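Long-range contact in ureidoglycolate hydrolase (Arabidopsis thaliana, PDB 4PXE), which hydrolyses (S)-ureidoglycolate to glyoxylate, ammonium and carbon dioxide with two manganese ions per subunit, in the breakdown of purine nucleotides: residues Gly62-Phe74 / Arg127-Pro139. Sequence-based numbering, arbitrary orientation.
With MN (manganese (II) ion), chain D; GLV (glyoxylic acid), chain E.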
loop_
_atom_site.group_PDB
_atom_site.type_symbol
_atom_site.label_atom_id
_atom_site.label_comp_id
_atom_site.label_asym_id
_atom_site.label_seq_id
_atom_site.Cartn_x
_atom_site.Cartn_y
_atom_site.Cartn_z
ATOM N N GLY A 62 -39.972 -4.748 18.021
ATOM C CA GLY A 62 -40.434 -4.478 19.376
ATOM C C GLY A 62 -39.399 -4.660 20.476
ATOM O O GLY A 62 -39.750 -4.830 21.647
ATOM N N LEU A 63 -38.121 -4.622 20.113
ATOM C CA LEU A 63 -37.061 -4.831 21.095
ATOM C C LEU A 63 -36.675 -3.531 21.797
ATOM O O LEU A 63 -36.697 -2.463 21.193
ATOM C CB LEU A 63 -35.822 -5.435 20.421
ATOM C CG LEU A 63 -36.047 -6.746 19.669
ATOM C CD1 LEU A 63 -34.795 -7.134 18.897
ATOM C CD2 LEU A 63 -36.411 -7.835 20.652
ATOM N N THR A 64 -36.326 -3.638 23.075
ATOM C CA THR A 64 -35.713 -2.521 23.786
ATOM C C THR A 64 -34.274 -2.358 23.304
ATOM O O THR A 64 -33.451 -3.260 23.483
ATOM C CB THR A 64 -35.702 -2.774 25.297
ATOM O OG1 THR A 64 -37.041 -3.009 25.753
ATOM C CG2 THR A 64 -35.127 -1.571 26.031
ATOM N N VAL A 65 -33.972 -1.206 22.715
ATOM C CA VAL A 65 -32.672 -0.985 22.075
ATOM C C VAL A 65 -31.771 -0.072 22.907
ATOM O O VAL A 65 -32.169 1.033 23.286
ATOM C CB VAL A 65 -32.830 -0.390 20.658
ATOM C CG1 VAL A 65 -31.462 -0.256 19.968
ATOM C CG2 VAL A 65 -33.783 -1.253 19.817
ATOM N N ARG A 66 -30.551 -0.527 23.175
ATOM C CA ARG A 66 -29.578 0.300 23.880
ATOM C C ARG A 66 -28.192 0.094 23.303
ATOM O O ARG A 66 -27.944 -0.892 22.612
ATOM C CB ARG A 66 -29.566 -0.027 25.368
ATOM C CG ARG A 66 -29.326 -1.482 25.678
ATOM C CD ARG A 66 -29.216 -1.723 27.174
ATOM N NE ARG A 66 -27.818 -1.846 27.561
ATOM C CZ ARG A 66 -27.191 -3.006 27.723
ATOM N NH1 ARG A 66 -27.851 -4.151 27.565
ATOM N NH2 ARG A 66 -25.913 -3.015 28.060
ATOM N N GLU A 67 -27.306 1.046 23.571
ATOM C CA GLU A 67 -25.922 0.979 23.116
ATOM C C GLU A 67 -24.980 1.282 24.259
ATOM O O GLU A 67 -25.299 2.086 25.140
ATOM C CB GLU A 67 -25.666 1.987 22.002
ATOM C CG GLU A 67 -26.459 1.745 20.749
ATOM C CD GLU A 67 -26.055 2.675 19.634
ATOM O OE1 GLU A 67 -24.997 2.445 19.007
ATOM O OE2 GLU A 67 -26.786 3.646 19.382
ATOM N N ASP A 68 -23.816 0.646 24.251
ATOM C CA ASP A 68 -22.818 0.938 25.273
ATOM C C ASP A 68 -21.788 1.952 24.767
ATOM O O ASP A 68 -21.933 2.505 23.675
ATOM C CB ASP A 68 -22.177 -0.338 25.854
ATOM C CG ASP A 68 -21.316 -1.106 24.844
ATOM O OD1 ASP A 68 -20.915 -0.524 23.820
ATOM O OD2 ASP A 68 -21.045 -2.299 25.118
ATOM N N ALA A 69 -20.759 2.194 25.573
ATOM C CA ALA A 69 -19.819 3.281 25.311
ATOM C C ALA A 69 -19.054 3.163 23.986
ATOM O O ALA A 69 -18.614 4.168 23.429
ATOM C CB ALA A 69 -18.851 3.427 26.479
ATOM N N VAL A 70 -18.906 1.942 23.481
ATOM C CA VAL A 70 -18.152 1.733 22.243
ATOM C C VAL A 70 -19.039 1.346 21.066
ATOM O O VAL A 70 -18.549 1.109 19.961
ATOM C CB VAL A 70 -17.033 0.673 22.399
ATOM C CG1 VAL A 70 -16.018 1.110 23.457
ATOM C CG2 VAL A 70 -17.606 -0.693 22.727
ATOM N N GLY A 71 -20.341 1.263 21.304
ATOM C CA GLY A 71 -21.260 1.031 20.207
ATOM C C GLY A 71 -21.698 -0.406 20.009
ATOM O O GLY A 71 -22.241 -0.730 18.952
ATOM N N ASN A 72 -21.470 -1.269 20.994
ATOM C CA ASN A 72 -22.196 -2.537 21.000
ATOM C C ASN A 72 -23.668 -2.199 21.148
ATOM O O ASN A 72 -24.042 -1.345 21.961
ATOM C CB ASN A 72 -21.755 -3.464 22.139
ATOM C CG ASN A 72 -20.302 -3.896 22.037
ATOM O OD1 ASN A 72 -19.832 -4.369 20.997
ATOM N ND2 ASN A 72 -19.584 -3.764 23.140
ATOM N N ILE A 73 -24.505 -2.859 20.356
ATOM C CA ILE A 73 -25.931 -2.558 20.306
ATOM C C ILE A 73 -26.718 -3.756 20.820
ATOM O O ILE A 73 -26.427 -4.891 20.453
ATOM C CB ILE A 73 -26.347 -2.181 18.871
ATOM C CG1 ILE A 73 -25.651 -0.874 18.467
ATOM C CG2 ILE A 73 -27.850 -2.024 18.753
ATOM C CD1 ILE A 73 -25.708 -0.536 16.990
ATOM N N PHE A 74 -27.703 -3.504 21.683
ATOM C CA PHE A 74 -28.439 -4.561 22.351
ATOM C C PHE A 74 -29.926 -4.375 22.086
ATOM O O PHE A 74 -30.427 -3.256 22.157
ATOM C CB PHE A 74 -28.186 -4.513 23.866
ATOM C CG PHE A 74 -26.737 -4.671 24.254
ATOM C CD1 PHE A 74 -25.875 -3.583 24.231
ATOM C CD2 PHE A 74 -26.241 -5.904 24.652
ATOM C CE1 PHE A 74 -24.539 -3.722 24.589
ATOM C CE2 PHE A 74 -24.902 -6.053 25.015
ATOM C CZ PHE A 74 -24.054 -4.959 24.981
ATOM N N ARG A 127 -37.023 -16.361 30.597
ATOM C CA ARG A 127 -35.849 -15.500 30.506
ATOM C C ARG A 127 -35.969 -14.598 29.293
ATOM O O ARG A 127 -36.442 -15.031 28.238
ATOM C CB ARG A 127 -34.580 -16.332 30.346
ATOM C CG ARG A 127 -34.276 -17.185 31.532
ATOM C CD ARG A 127 -32.976 -17.909 31.336
ATOM N NE ARG A 127 -32.623 -18.626 32.551
ATOM C CZ ARG A 127 -33.123 -19.806 32.858
ATOM N NH1 ARG A 127 -33.988 -20.360 32.024
ATOM N NH2 ARG A 127 -32.772 -20.420 33.984
ATOM N N SER A 128 -35.526 -13.353 29.435
ATOM C CA SER A 128 -35.514 -12.421 28.319
ATOM C C SER A 128 -34.598 -12.945 27.234
ATOM O O SER A 128 -33.688 -13.734 27.503
ATOM C CB SER A 128 -35.022 -11.047 28.770
ATOM O OG SER A 128 -35.899 -10.516 29.756
ATOM N N LEU A 129 -34.858 -12.511 26.008
ATOM C CA LEU A 129 -33.941 -12.764 24.907
ATOM C C LEU A 129 -33.301 -11.449 24.507
ATOM O O LEU A 129 -33.974 -10.421 24.444
ATOM C CB LEU A 129 -34.692 -13.380 23.722
ATOM C CG LEU A 129 -35.514 -14.640 24.005
ATOM C CD1 LEU A 129 -36.170 -15.114 22.720
ATOM C CD2 LEU A 129 -34.652 -15.737 24.614
ATOM N N GLU A 130 -31.998 -11.469 24.228
ATOM C CA GLU A 130 -31.322 -10.237 23.839
ATOM C C GLU A 130 -30.392 -10.442 22.652
ATOM O O GLU A 130 -29.537 -11.330 22.675
ATOM C CB GLU A 130 -30.572 -9.624 25.027
ATOM C CG GLU A 130 -30.054 -8.214 24.766
ATOM C CD GLU A 130 -29.690 -7.471 26.048
ATOM O OE1 GLU A 130 -28.958 -8.037 26.884
ATOM O OE2 GLU A 130 -30.150 -6.322 26.217
ATOM N N ILE A 131 -30.583 -9.616 21.627
ATOM C CA ILE A 131 -29.753 -9.641 20.437
ATOM C C ILE A 131 -28.622 -8.639 20.599
ATOM O O ILE A 131 -28.848 -7.486 20.978
ATOM C CB ILE A 131 -30.556 -9.266 19.188
ATOM C CG1 ILE A 131 -31.737 -10.217 19.010
ATOM C CG2 ILE A 131 -29.647 -9.287 17.951
ATOM C CD1 ILE A 131 -32.550 -9.917 17.781
ATOM N N ILE A 132 -27.405 -9.078 20.301
ATOM C CA ILE A 132 -26.240 -8.212 20.371
ATOM C C ILE A 132 -25.668 -7.992 18.979
ATOM O O ILE A 132 -25.327 -8.949 18.276
ATOM C CB ILE A 132 -25.128 -8.806 21.261
ATOM C CG1 ILE A 132 -25.652 -9.125 22.664
ATOM C CG2 ILE A 132 -23.955 -7.843 21.341
ATOM C CD1 ILE A 132 -24.653 -9.856 23.530
ATOM N N LEU A 133 -25.585 -6.733 18.574
ATOM C CA LEU A 133 -24.777 -6.363 17.422
ATOM C C LEU A 133 -23.445 -5.901 17.974
ATOM O O LEU A 133 -23.347 -4.813 18.538
ATOM C CB LEU A 133 -25.451 -5.258 16.607
ATOM C CG LEU A 133 -24.582 -4.564 15.551
ATOM C CD1 LEU A 133 -23.903 -5.576 14.622
ATOM C CD2 LEU A 133 -25.416 -3.575 14.743
ATOM N N PHE A 134 -22.421 -6.740 17.856
ATOM C CA PHE A 134 -21.102 -6.362 18.352
ATOM C C PHE A 134 -20.568 -5.193 17.532
ATOM O O PHE A 134 -20.807 -5.110 16.326
ATOM C CB PHE A 134 -20.170 -7.569 18.322
ATOM C CG PHE A 134 -20.609 -8.668 19.250
ATOM C CD1 PHE A 134 -20.235 -8.649 20.585
ATOM C CD2 PHE A 134 -21.426 -9.694 18.804
ATOM C CE1 PHE A 134 -20.656 -9.643 21.454
ATOM C CE2 PHE A 134 -21.847 -10.700 19.672
ATOM C CZ PHE A 134 -21.460 -10.675 20.994
ATOM N N THR A 135 -19.887 -4.260 18.188
ATOM C CA THR A 135 -19.541 -3.013 17.529
ATOM C C THR A 135 -18.600 -3.212 16.335
ATOM O O THR A 135 -18.651 -2.468 15.361
ATOM C CB THR A 135 -18.974 -1.973 18.532
ATOM O OG1 THR A 135 -19.087 -0.663 17.966
ATOM C CG2 THR A 135 -17.523 -2.277 18.913
ATOM N N SER A 136 -17.755 -4.236 16.425
ATOM C CA SER A 136 -16.848 -4.617 15.348
ATOM C C SER A 136 -16.224 -5.935 15.741
ATOM O O SER A 136 -15.886 -6.132 16.912
ATOM C CB SER A 136 -15.750 -3.563 15.170
ATOM O OG SER A 136 -14.645 -4.101 14.463
ATOM N N GLU A 137 -16.061 -6.838 14.775
ATOM C CA GLU A 137 -15.386 -8.102 15.031
ATOM C C GLU A 137 -14.116 -8.227 14.193
ATOM O O GLU A 137 -13.191 -8.957 14.557
ATOM C CB GLU A 137 -16.342 -9.273 14.755
ATOM C CG GLU A 137 -15.779 -10.645 15.086
ATOM C CD GLU A 137 -15.099 -11.323 13.918
ATOM O OE1 GLU A 137 -15.187 -10.830 12.766
ATOM O OE2 GLU A 137 -14.451 -12.366 14.165
ATOM N N GLU A 138 -14.077 -7.539 13.055
ATOM C CA GLU A 138 -12.929 -7.645 12.151
ATOM C C GLU A 138 -11.786 -6.718 12.573
ATOM O O GLU A 138 -12.035 -5.636 13.103
ATOM C CB GLU A 138 -13.353 -7.371 10.708
ATOM C CG GLU A 138 -14.443 -8.316 10.216
ATOM C CD GLU A 138 -13.925 -9.663 9.809
ATOM O OE1 GLU A 138 -12.774 -10.039 10.125
ATOM O OE2 GLU A 138 -14.710 -10.357 9.129
ATOM N N PRO A 139 -10.528 -7.143 12.352
ATOM C CA PRO A 139 -9.367 -6.376 12.836
ATOM C C PRO A 139 -8.931 -5.261 11.889
ATOM O O PRO A 139 -7.876 -4.661 12.106
ATOM C CB PRO A 139 -8.268 -7.441 12.915
ATOM C CG PRO A 139 -8.607 -8.385 11.809
ATOM C CD PRO A 139 -10.131 -8.470 11.840
HETATM MN MN MN D . -14.813 -12.502 8.912
HETATM C C1 GLV E . -12.587 -13.251 11.430
HETATM O O1 GLV E . -13.629 -13.715 12.218
HETATM C C2 GLV E . -11.549 -14.273 11.128
HETATM O O2 GLV E . -11.693 -15.452 11.589
HETATM O O3 GLV E . -10.548 -13.960 10.419
HETATM O O HOH W 1 -31.541 -3.935 25.407
HETATM O O HOH W 2 -15.770 -12.485 10.828
HETATM O O HOH W 3 -14.550 -14.302 9.106
#
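Glu130 OE2 meets the Arg66 guanidinium at its edge, near its plane. This is a long salt bridge, Arg66 NH1 to Glu130 OE2 3.4 Å, with the two planes 51° apart. One face of the guanidinium lies against the Phe74 ring, with NH1 3.5 Å above the ring plane and offset toward the rim. Arg66 O and Asp68 OD2 lie in plane at the ring edge. Ile132 CG1 approaches the ring obliquely, 3.8 Å from Phe74 CD2, and the two side chains run side by side. The Arg66 chain bends at chi3 (-101°), which lays its end over the ring. A water also joins Glu130 OE2 to Thr64 O, and Tyr201 bonds Glu130 OE1.

The strands 73-77 and 129-133 are antiparallel. Ile73 and Leu133 form a hydrogen-bonded pair, Ile73 N to Leu133 O 2.9 Å and Leu133 N to Ile73 O 2.8 Å. Their side chains pack on the sheet face away from Phe74 and Ile132.

Past the strand, Thr135 reaches the turn of Asp68-Gly71. Its OG1, anti to its own N (chi1 -160°), donates to Val70 O at 2.7 Å. Thr135 N donates to Asn72 OD1 at 2.8 Å. At the other end of this amide, Asn72 ND2 gives a nearly coplanar bond to the syn lone pair of Asp68 OD2. Asp68 OD1 takes Val70 N and Asn72 N from opposite faces of its plane; the Val70 bond makes an Asx turn.

Segment 127-139 then runs into the active site of this M20 hydrolase. Glu138 OE2 binds manganese at 2.2 Å, with Asp103 and His402 completing the protein ligands. Glu137 OE1 accepts from a manganese-bound water. The polar grip on Thr135 therefore ties the chain leading to these two glutamates to the turn, and the buried Glu130 carboxylate is probably held as an anion by Tyr201, the water and the long Arg66 bridge together.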